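Local coordinates for protein activator of 2-hydroxyisocaproyl-CoA dehydratase (PDB 4EHU) that transfers one electron to (R)-2-hydroxyisocaproyl-CoA dehydratase as it hydrolyses ATP, activating that radical enzyme for the reductive branch of L-leucine fermentation, at residues A[81-86]-A[97-102]; A[124-129]-A[163-168]; A[155-160]-A[189-194]; A[211-216]-A[241-246]. All blocks are in the same frame, centred on the assembly; numbering follows the deposited sequence. Where two conformers were deposited one is given.

Interaction 1: A[81-86]-A[97-102]. With ANP (phosphoaminophosphonic acid-adenylate ester), chain D.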
# COMPACT_ATOMS: atom_id res chain seq x y z
N SER A 81 -22.19 13.56 1.96
CA SER A 81 -23.27 14.45 2.41
C SER A 81 -23.34 14.49 3.93
O SER A 81 -23.55 15.56 4.53
CB SER A 81 -24.62 13.98 1.86
OG SER A 81 -24.54 13.92 0.45
N CYS A 82 -23.21 13.33 4.56
CA CYS A 82 -23.35 13.28 6.01
C CYS A 82 -22.19 14.01 6.71
O CYS A 82 -22.45 14.76 7.65
CB CYS A 82 -23.48 11.85 6.51
SG CYS A 82 -25.09 11.10 6.07
N HIS A 83 -20.95 13.83 6.29
CA HIS A 83 -19.87 14.58 6.95
C HIS A 83 -20.03 16.08 6.72
O HIS A 83 -19.82 16.86 7.63
CB HIS A 83 -18.49 14.13 6.48
CG HIS A 83 -18.00 12.89 7.16
ND1 HIS A 83 -17.69 12.85 8.50
CD2 HIS A 83 -17.71 11.66 6.67
CE1 HIS A 83 -17.26 11.64 8.82
NE2 HIS A 83 -17.28 10.90 7.73
N ALA A 84 -20.40 16.49 5.52
CA ALA A 84 -20.59 17.92 5.27
C ALA A 84 -21.70 18.48 6.15
O ALA A 84 -21.54 19.56 6.73
CB ALA A 84 -20.90 18.18 3.81
N ARG A 85 -22.81 17.76 6.27
CA ARG A 85 -23.94 18.23 7.06
C ARG A 85 -23.55 18.33 8.53
O ARG A 85 -23.87 19.32 9.21
CB ARG A 85 -25.12 17.26 6.88
CG ARG A 85 -26.38 17.64 7.67
CD ARG A 85 -26.98 18.95 7.17
NE ARG A 85 -28.14 19.35 7.97
CZ ARG A 85 -29.35 18.83 7.85
NH1 ARG A 85 -29.57 17.88 6.94
NH2 ARG A 85 -30.36 19.25 8.62
N GLY A 86 -22.86 17.31 9.02
CA GLY A 86 -22.41 17.27 10.40
C GLY A 86 -21.43 18.41 10.71
O GLY A 86 -21.59 19.14 11.70
N ILE A 97 -13.26 20.19 3.84
CA ILE A 97 -13.34 19.13 4.85
C ILE A 97 -12.38 18.01 4.48
O ILE A 97 -12.39 17.52 3.37
CB ILE A 97 -14.78 18.55 4.98
CG1 ILE A 97 -15.72 19.64 5.47
CG2 ILE A 97 -14.79 17.36 5.95
CD1 ILE A 97 -17.22 19.18 5.48
N ILE A 98 -11.54 17.63 5.43
CA ILE A 98 -10.61 16.55 5.25
C ILE A 98 -11.04 15.43 6.17
O ILE A 98 -10.94 15.56 7.38
CB ILE A 98 -9.18 16.98 5.64
CG1 ILE A 98 -8.78 18.20 4.81
CG2 ILE A 98 -8.19 15.82 5.42
CD1 ILE A 98 -7.52 18.97 5.40
N ASP A 99 -11.52 14.33 5.58
CA ASP A 99 -11.98 13.19 6.36
C ASP A 99 -10.95 12.08 6.23
O ASP A 99 -10.87 11.42 5.21
CB ASP A 99 -13.34 12.72 5.81
CG ASP A 99 -13.70 11.30 6.24
OD1 ASP A 99 -13.35 10.91 7.36
OD2 ASP A 99 -14.37 10.58 5.43
N ILE A 100 -10.15 11.87 7.27
CA ILE A 100 -9.21 10.76 7.22
C ILE A 100 -9.76 9.61 8.04
O ILE A 100 -9.86 9.71 9.26
CB ILE A 100 -7.82 11.16 7.74
CG1 ILE A 100 -7.32 12.40 6.99
CG2 ILE A 100 -6.88 9.97 7.52
CD1 ILE A 100 -5.91 12.97 7.53
N GLY A 101 -10.16 8.53 7.35
CA GLY A 101 -10.72 7.37 8.01
C GLY A 101 -9.74 6.20 8.01
O GLY A 101 -8.54 6.39 7.79
N GLY A 102 -10.26 5.01 8.27
CA GLY A 102 -9.46 3.81 8.37
C GLY A 102 -9.07 3.19 7.04
O GLY A 102 -8.09 2.45 6.98
PG ANP D . -13.58 4.88 6.22
O1G ANP D . -14.51 3.86 5.57
O2G ANP D . -14.28 6.21 6.35
O3G ANP D . -12.27 4.98 5.56
PB ANP D . -14.01 4.66 9.22
O1B ANP D . -14.44 3.44 9.99
O2B ANP D . -15.06 5.76 9.04
N3B ANP D . -13.28 4.13 7.74
PA ANP D . -12.86 6.36 11.27
O1A ANP D . -13.79 5.79 12.28
O2A ANP D . -13.07 7.74 10.69
O3A ANP D . -12.76 5.34 10.01
O5' ANP D . -11.33 6.30 11.77
C5' ANP D . -10.72 5.05 12.08
C4' ANP D . -9.34 5.31 12.68
O4' ANP D . -9.14 6.47 13.47
C3' ANP D . -8.28 4.25 12.92
O3' ANP D . -7.79 3.71 11.69
C2' ANP D . -7.24 5.01 13.76
O2' ANP D . -6.04 5.28 13.02
C1' ANP D . -7.89 6.33 14.16
N9 ANP D . -8.22 6.41 15.59
C8 ANP D . -9.24 5.79 16.23
N7 ANP D . -9.27 6.15 17.54
C5 ANP D . -8.25 7.03 17.73
C6 ANP D . -7.73 7.80 18.85
N6 ANP D . -8.30 7.67 20.07
N1 ANP D . -6.66 8.61 18.63
C2 ANP D . -6.09 8.74 17.42
N3 ANP D . -6.52 8.05 16.35
C4 ANP D . -7.57 7.21 16.44
O HOH W 1 -15.98 8.63 6.18
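His83 and Ala84 of helix 79-90 meet Asp99 and Ile97 of strand 96-100 in a buried helix-on-sheet contact, where the helix covers the central strand of the second five-stranded sheet of this actin-fold ATPase. Two alternate strand residues face the helix, one oily and one charged. Ile97 reaches out along its long branch, and the terminal CD1 comes to rest 3.6 Å from Ala84 CA; the small methyl of Ala84 lets the branch settle close against the helix backbone. Nearer the nucleotide the contact turns polar. The Asp99 carboxylate lies over one face of the His83 imidazole, the two planes 38° apart, with OD2 3.7 Å from His83 NE2, too far for a direct hydrogen bond. A water closes the gap, 3.0 Å from His83 NE2 and 2.6 Å from Asp99 OD2. The other ring nitrogen, ND1, is hydrogen-bonded to Thr243 OG1, which restrains the rotation of the ring. Asp99 opens the DxGG sequence that in this superfamily marks a phosphate-binding loop; here Gly102 N donates to O3A of the ATP analogue at 3.1 Å, and Gly101 passes so near the γ-phosphate that only a residue without a side chain fits. The carboxylate and imidazole thus make a polar wall beside the triphosphate that holds an ordered water, with a magnesium ion about 4 Å from the His83 side chain.

Interaction 2: A[124-129]-A[163-168]. With SF4 (iron/sulfur cluster), chain C.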
# COMPACT_ATOMS: atom_id res chain seq x y z
N LYS A 124 -7.39 3.63 -2.81
CA LYS A 124 -6.93 2.30 -3.22
C LYS A 124 -5.70 1.89 -2.46
O LYS A 124 -5.20 0.78 -2.65
CB LYS A 124 -6.65 2.28 -4.73
CG LYS A 124 -7.87 2.63 -5.56
CD LYS A 124 -9.09 1.85 -5.10
CE LYS A 124 -10.20 1.92 -6.13
NZ LYS A 124 -11.50 1.47 -5.56
N CYS A 125 -5.21 2.77 -1.59
CA CYS A 125 -3.86 2.67 -1.05
C CYS A 125 -3.90 2.86 0.46
O CYS A 125 -4.53 3.80 0.94
CB CYS A 125 -2.99 3.78 -1.67
SG CYS A 125 -1.36 4.03 -0.94
N ALA A 126 -3.26 1.97 1.21
CA ALA A 126 -3.31 2.09 2.68
C ALA A 126 -2.55 3.32 3.20
O ALA A 126 -2.83 3.81 4.32
CB ALA A 126 -2.78 0.84 3.32
N ALA A 127 -1.58 3.81 2.43
CA ALA A 127 -0.80 4.95 2.91
C ALA A 127 -1.74 6.14 3.02
O ALA A 127 -2.71 6.26 2.25
CB ALA A 127 0.34 5.25 1.92
N GLY A 128 -1.44 7.05 3.93
CA GLY A 128 -2.22 8.27 4.06
C GLY A 128 -3.61 8.01 4.60
O GLY A 128 -4.51 8.81 4.38
N THR A 129 -3.76 6.93 5.35
CA THR A 129 -5.00 6.62 6.03
C THR A 129 -4.75 6.10 7.43
O THR A 129 -3.62 5.84 7.84
CB THR A 129 -5.84 5.53 5.27
OG1 THR A 129 -5.28 4.24 5.49
CG2 THR A 129 -5.89 5.81 3.79
N THR A 163 6.83 6.15 0.44
CA THR A 163 5.46 6.58 0.61
C THR A 163 4.53 5.36 0.79
O THR A 163 3.42 5.54 1.27
CB THR A 163 4.96 7.39 -0.61
OG1 THR A 163 5.27 6.69 -1.82
CG2 THR A 163 5.61 8.75 -0.65
N CYS A 164 5.01 4.17 0.46
CA CYS A 164 4.22 2.94 0.59
C CYS A 164 4.21 2.48 2.04
O CYS A 164 5.25 2.50 2.72
CB CYS A 164 4.85 1.87 -0.30
SG CYS A 164 4.24 0.18 -0.06
N THR A 165 3.05 2.06 2.53
CA THR A 165 2.95 1.53 3.89
C THR A 165 3.94 0.39 4.15
O THR A 165 4.58 0.34 5.21
CB THR A 165 1.53 0.99 4.16
OG1 THR A 165 0.55 2.02 3.90
CG2 THR A 165 1.40 0.49 5.59
N VAL A 166 4.05 -0.53 3.20
CA VAL A 166 4.87 -1.72 3.38
C VAL A 166 6.34 -1.34 3.45
O VAL A 166 7.05 -1.77 4.34
CB VAL A 166 4.64 -2.73 2.24
CG1 VAL A 166 5.50 -3.96 2.48
CG2 VAL A 166 3.15 -3.09 2.21
N PHE A 167 6.81 -0.54 2.49
CA PHE A 167 8.20 -0.11 2.51
C PHE A 167 8.50 0.81 3.70
O PHE A 167 9.59 0.75 4.27
CB PHE A 167 8.58 0.58 1.19
CG PHE A 167 8.55 -0.33 -0.01
CD1 PHE A 167 9.00 -1.65 0.08
CD2 PHE A 167 8.08 0.13 -1.22
CE1 PHE A 167 8.98 -2.49 -1.02
CE2 PHE A 167 8.05 -0.72 -2.34
CZ PHE A 167 8.51 -2.03 -2.24
N ALA A 168 7.53 1.63 4.09
CA ALA A 168 7.73 2.55 5.22
C ALA A 168 7.86 1.73 6.51
O ALA A 168 8.63 2.08 7.39
CB ALA A 168 6.55 3.53 5.32
FE1 SF4 C . 1.98 0.48 -0.64
FE2 SF4 C . -0.50 -0.40 -0.75
FE3 SF4 C . 0.94 0.18 -2.99
FE4 SF4 C . -0.08 2.14 -1.26
S1 SF4 C . -1.15 0.68 -2.54
S2 SF4 C . 1.93 2.01 -2.15
S3 SF4 C . 0.29 1.13 0.69
S4 SF4 C . 1.28 -1.46 -1.58
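Ala126 O is gripped twice by Thr129: the hydroxyl OG1 donates to it at 2.7 Å, from a position tilted 31° off the carbonyl plane, and the backbone N adds a weak bond at 3.4 Å. Together they close a type II turn from Ala126 to Thr129, whose third residue, Gly128, has the positive phi that suits a glycine. Thr129 OG1 also receives the N-H of Arg131 as N-cap of helix 130-140. The turn presents its two alanines to Thr165 across the contact. Ala127 CB, small enough to come so near, sits 3.2 Å from Thr163 O, while Ala126 CB lies 3.6 Å from Thr165 OG1. That hydroxyl, placed by a chi1 of -55° beside its own backbone N, is also 3.3 Å from sulfide S3 of the iron-sulfur cluster. This is one half of the [4Fe-4S] site, which the homodimer shares between its subunits: Cys125 SG binds iron FE4 at 2.3 Å and Cys164 SG binds iron FE1, leaving the remaining two irons presumably to the same cysteines of the second subunit. Cys164 is in addition the N-cap of helix 165-177, its SG taking a weak but straight bond from Phe167 N (168°); Cys125 SG takes a weak one from Ala127 N. Such N-H groups, and a helix start pointing at the cluster, would probably ease its negative charge. Across the dimer interface, Val166 of the second subunit packs on Ala126, and Lys124 of that subunit on Thr163 and Cys164.

Interaction 3: A[155-160]-A[189-194]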
# COMPACT_ATOMS: atom_id res chain seq x y z
N GLN A 155 11.88 16.58 18.43
CA GLN A 155 12.68 17.74 18.06
C GLN A 155 13.42 17.52 16.74
O GLN A 155 13.80 18.48 16.08
CB GLN A 155 13.70 18.02 19.16
CG GLN A 155 12.98 18.51 20.42
CD GLN A 155 13.90 18.45 21.63
OE1 GLN A 155 13.92 17.45 22.37
NE2 GLN A 155 14.71 19.50 21.83
N ASN A 156 13.66 16.28 16.36
CA ASN A 156 14.34 16.04 15.09
C ASN A 156 13.78 14.78 14.44
O ASN A 156 14.32 13.67 14.54
CB ASN A 156 15.86 16.00 15.24
CG ASN A 156 16.43 17.31 15.82
OD1 ASN A 156 16.90 18.20 15.09
ND2 ASN A 156 16.40 17.41 17.14
N GLU A 157 12.65 15.00 13.80
CA GLU A 157 11.89 14.00 13.06
C GLU A 157 12.79 13.09 12.23
O GLU A 157 13.73 13.56 11.58
CB GLU A 157 10.93 14.73 12.14
CG GLU A 157 10.12 13.84 11.24
CD GLU A 157 9.25 14.63 10.28
OE1 GLU A 157 8.66 15.61 10.71
OE2 GLU A 157 9.20 14.27 9.09
N VAL A 158 12.51 11.79 12.24
CA VAL A 158 13.26 10.87 11.38
C VAL A 158 12.72 10.96 9.95
O VAL A 158 11.57 11.26 9.74
CB VAL A 158 13.12 9.40 11.80
CG1 VAL A 158 13.56 9.18 13.22
CG2 VAL A 158 11.67 8.91 11.54
N SER A 159 13.56 10.67 8.98
CA SER A 159 13.11 10.71 7.60
C SER A 159 12.50 9.36 7.26
O SER A 159 13.02 8.33 7.67
CB SER A 159 14.28 11.03 6.67
OG SER A 159 15.38 10.18 6.94
N ILE A 160 11.37 9.38 6.57
CA ILE A 160 10.83 8.17 5.95
C ILE A 160 10.75 8.48 4.47
O ILE A 160 10.01 9.37 4.07
CB ILE A 160 9.44 7.81 6.48
CG1 ILE A 160 9.49 7.57 7.99
CG2 ILE A 160 8.88 6.59 5.75
CD1 ILE A 160 8.15 7.17 8.58
N ILE A 189 6.31 9.35 11.01
CA ILE A 189 5.10 8.63 10.60
C ILE A 189 3.95 9.61 10.32
O ILE A 189 3.24 9.49 9.33
CB ILE A 189 4.72 7.62 11.71
CG1 ILE A 189 5.64 6.38 11.63
CG2 ILE A 189 3.24 7.25 11.62
CD1 ILE A 189 5.60 5.56 12.93
N HIS A 190 3.80 10.63 11.17
CA HIS A 190 2.77 11.62 10.98
C HIS A 190 3.02 12.44 9.74
O HIS A 190 2.10 12.76 8.98
CB HIS A 190 2.67 12.51 12.21
CG HIS A 190 2.12 11.82 13.40
ND1 HIS A 190 2.29 12.30 14.68
CD2 HIS A 190 1.37 10.70 13.51
CE1 HIS A 190 1.70 11.48 15.54
NE2 HIS A 190 1.13 10.50 14.85
N THR A 191 4.27 12.79 9.51
CA THR A 191 4.60 13.58 8.35
C THR A 191 4.30 12.77 7.08
O THR A 191 3.79 13.32 6.13
CB THR A 191 6.06 14.02 8.41
OG1 THR A 191 6.17 15.00 9.44
CG2 THR A 191 6.50 14.62 7.05
N SER A 192 4.57 11.48 7.09
CA SER A 192 4.21 10.63 5.93
C SER A 192 2.72 10.75 5.58
O SER A 192 2.37 10.97 4.42
CB SER A 192 4.54 9.17 6.23
OG SER A 192 5.94 8.99 6.24
N VAL A 193 1.86 10.63 6.58
CA VAL A 193 0.42 10.66 6.32
C VAL A 193 0.06 12.06 5.83
O VAL A 193 -0.66 12.21 4.84
CB VAL A 193 -0.36 10.34 7.60
CG1 VAL A 193 -1.87 10.67 7.43
CG2 VAL A 193 -0.13 8.88 7.97
N ALA A 194 0.59 13.07 6.51
CA ALA A 194 0.23 14.44 6.21
C ALA A 194 0.67 14.85 4.81
O ALA A 194 -0.04 15.58 4.14
CB ALA A 194 0.82 15.41 7.29
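Ile160, Glu157 and Thr191 give up the most surface where the loop between helices 147-151 and 165-177 runs along helix 182-204, a long helix of the actin fold's second half. The contact has an oily end and a polar end. At the polar end Glu157, extended beyond CG, leaves the loop and brings its carboxylate to the hydroxyl of Thr191, with OE1 2.9 Å and OE2 3.1 Å from OG1. Thr191 OG1 thus lies within hydrogen-bonding distance of Glu157 OE1, and it also has Ala187 O, one turn back in the helix, as a possible acceptor. Arg228 NH2, by contrast, is hydrogen-bonded to Thr191 OG1, which would probably make this hydroxyl a better partner for a carboxylate. Thr191 also shows Glu157 its carbon side, CB lying 3.2 Å from OE2.

At the other end Ile160 bridges two helices, its side chain packing on Ala168, Glu171 and Val172 of helix 165-177 while facing helix 182-204. A branched aliphatic residue suits this wedge. Its CD1 touches Ile189 CG1 at 4.0 Å, and Ser192 OG rests 3.7 Å from both CB and CD1 of Ile160.

Interaction 4: A[211-216]-A[241-246]. With ANP (phosphoaminophosphonic acid-adenylate ester), chain D.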
# COMPACT_ATOMS: atom_id res chain seq x y z
N VAL A 211 -11.54 22.06 7.94
CA VAL A 211 -11.92 21.25 9.07
C VAL A 211 -11.47 19.82 8.86
O VAL A 211 -11.68 19.26 7.78
CB VAL A 211 -13.45 21.26 9.27
CG1 VAL A 211 -13.86 20.28 10.38
CG2 VAL A 211 -13.94 22.71 9.56
N MET A 212 -10.85 19.21 9.86
CA MET A 212 -10.53 17.79 9.79
C MET A 212 -11.49 16.96 10.64
O MET A 212 -11.82 17.32 11.77
CB MET A 212 -9.09 17.49 10.22
CG MET A 212 -8.69 16.04 9.92
SD MET A 212 -7.01 15.60 10.39
CE MET A 212 -6.18 16.93 9.51
N VAL A 213 -11.93 15.85 10.06
CA VAL A 213 -12.82 14.91 10.72
C VAL A 213 -12.32 13.48 10.46
O VAL A 213 -11.30 13.27 9.79
CB VAL A 213 -14.26 15.05 10.18
CG1 VAL A 213 -14.73 16.48 10.39
CG2 VAL A 213 -14.32 14.66 8.69
N GLY A 214 -13.04 12.51 11.02
CA GLY A 214 -12.60 11.13 10.97
C GLY A 214 -11.84 10.78 12.24
O GLY A 214 -11.42 11.67 13.01
N GLY A 215 -11.63 9.48 12.43
CA GLY A 215 -10.99 8.99 13.65
C GLY A 215 -9.53 9.46 13.71
O GLY A 215 -9.02 9.69 14.80
N VAL A 216 -8.89 9.60 12.55
CA VAL A 216 -7.49 10.02 12.52
C VAL A 216 -7.34 11.46 12.98
O VAL A 216 -6.27 11.86 13.46
CB VAL A 216 -6.88 9.82 11.12
CG1 VAL A 216 -5.45 10.37 11.04
CG2 VAL A 216 -6.89 8.34 10.79
N GLN A 241 -14.61 12.12 14.99
CA GLN A 241 -14.92 10.79 14.45
C GLN A 241 -16.43 10.58 14.25
O GLN A 241 -16.85 9.65 13.58
CB GLN A 241 -14.38 9.71 15.39
CG GLN A 241 -14.40 8.32 14.79
CD GLN A 241 -13.65 7.33 15.65
OE1 GLN A 241 -13.34 7.60 16.82
NE2 GLN A 241 -13.32 6.17 15.07
N LEU A 242 -17.23 11.49 14.82
CA LEU A 242 -18.68 11.33 14.85
C LEU A 242 -19.45 12.25 13.90
O LEU A 242 -20.69 12.26 13.93
CB LEU A 242 -19.17 11.60 16.27
CG LEU A 242 -18.91 10.47 17.27
CD1 LEU A 242 -18.92 11.00 18.70
CD2 LEU A 242 -19.93 9.34 17.10
N THR A 243 -18.75 13.03 13.06
CA THR A 243 -19.46 14.01 12.25
C THR A 243 -20.35 13.36 11.19
O THR A 243 -21.38 13.94 10.79
CB THR A 243 -18.51 14.99 11.55
OG1 THR A 243 -17.45 14.27 10.92
CG2 THR A 243 -17.88 15.95 12.59
N GLY A 244 -19.97 12.17 10.76
CA GLY A 244 -20.77 11.44 9.77
C GLY A 244 -22.07 10.99 10.41
O GLY A 244 -23.16 11.10 9.82
N ALA A 245 -21.98 10.45 11.61
CA ALA A 245 -23.18 10.01 12.33
C ALA A 245 -24.07 11.20 12.69
O ALA A 245 -25.31 11.09 12.65
CB ALA A 245 -22.80 9.23 13.58
N LEU A 246 -23.45 12.32 13.05
CA LEU A 246 -24.21 13.53 13.33
C LEU A 246 -24.94 14.01 12.08
O LEU A 246 -26.12 14.36 12.15
CB LEU A 246 -23.28 14.63 13.84
CG LEU A 246 -23.94 15.97 14.09
CD1 LEU A 246 -25.06 15.83 15.12
CD2 LEU A 246 -22.87 16.95 14.59
PG ANP D . -13.58 4.88 6.22
O1G ANP D . -14.51 3.86 5.57
O2G ANP D . -14.28 6.21 6.35
O3G ANP D . -12.27 4.98 5.56
PB ANP D . -14.01 4.66 9.22
O1B ANP D . -14.44 3.44 9.99
O2B ANP D . -15.06 5.76 9.04
N3B ANP D . -13.28 4.13 7.74
PA ANP D . -12.86 6.36 11.27
O1A ANP D . -13.79 5.79 12.28
O2A ANP D . -13.07 7.74 10.69
O3A ANP D . -12.76 5.34 10.01
O5' ANP D . -11.33 6.30 11.77
C5' ANP D . -10.72 5.05 12.08
C4' ANP D . -9.34 5.31 12.68
O4' ANP D . -9.14 6.47 13.47
C3' ANP D . -8.28 4.25 12.92
O3' ANP D . -7.79 3.71 11.69
C2' ANP D . -7.24 5.01 13.76
O2' ANP D . -6.04 5.28 13.02
C1' ANP D . -7.89 6.33 14.16
N9 ANP D . -8.22 6.41 15.59
C8 ANP D . -9.24 5.79 16.23
N7 ANP D . -9.27 6.15 17.54
C5 ANP D . -8.25 7.03 17.73
C6 ANP D . -7.73 7.80 18.85
N6 ANP D . -8.30 7.67 20.07
N1 ANP D . -6.66 8.61 18.63
C2 ANP D . -6.09 8.74 17.42
N3 ANP D . -6.52 8.05 16.35
C4 ANP D . -7.57 7.21 16.44
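The carboxamide of Gln241 has Gly215 CA over one face, 3.7 Å from CD, and uses both ends of its edge. There NE2 donates almost straight (170°) to O1A of the α-phosphate of the ATP analogue at 2.9 Å, while OE1 accepts from Arg218 NH1. That second bond fixes which way the amide is flipped, and the extended side chain, with CG anti to the backbone N (chi1 -168°), spans the distance to the phosphate. From the other segment Gly215 N donates to O2A at 2.9 Å, so one phosphate is held by both. Gly214 and Gly215 follow strand 210-213 and probably form the glycine-rich adenosine motif of the actin-like ATPases. Gly214 adopts backbone angles open to few other residues, and Gly215 keeps its CA bare where ribose O4' and the Gln241 amide crowd in. Further along, Val213 packs against Thr243 at the start of helix 243-261. A chi1 of 48° sets Thr243 OG1 between its own backbone N and carbonyl carbon, 3.4 Å from Val213 CB. The hydroxyl's main polar partner is His83, with a weak bond to Pro240 O besides, and Thr243 CG2 lies 3.9 Å from Val213 CG1.

In the fold
Along the chain interaction 1 closes first; interactions 2 and 3 then alternate their segments, and interaction 4 comes last. Interactions 1 and 4, with centres about 6 Å apart, share the second sheet, where strands 96-100 and 210-213 are parallel neighbours, and both touch the nucleotide; the hydrogen bond between His83 and Thr243 ties them together. Interactions 2 and 3 lie farther out, both on the same side of the chain's centre, about 14 Å apart between centres and joined through Ile160 and Ala168. Between interactions 1 and 2, about 21 Å centre to centre, Thr129 packs against Gly101 and Gly102. This direct link from phosphate loop to cluster loop is a plausible route for nucleotide state to reach the iron-sulfur cluster.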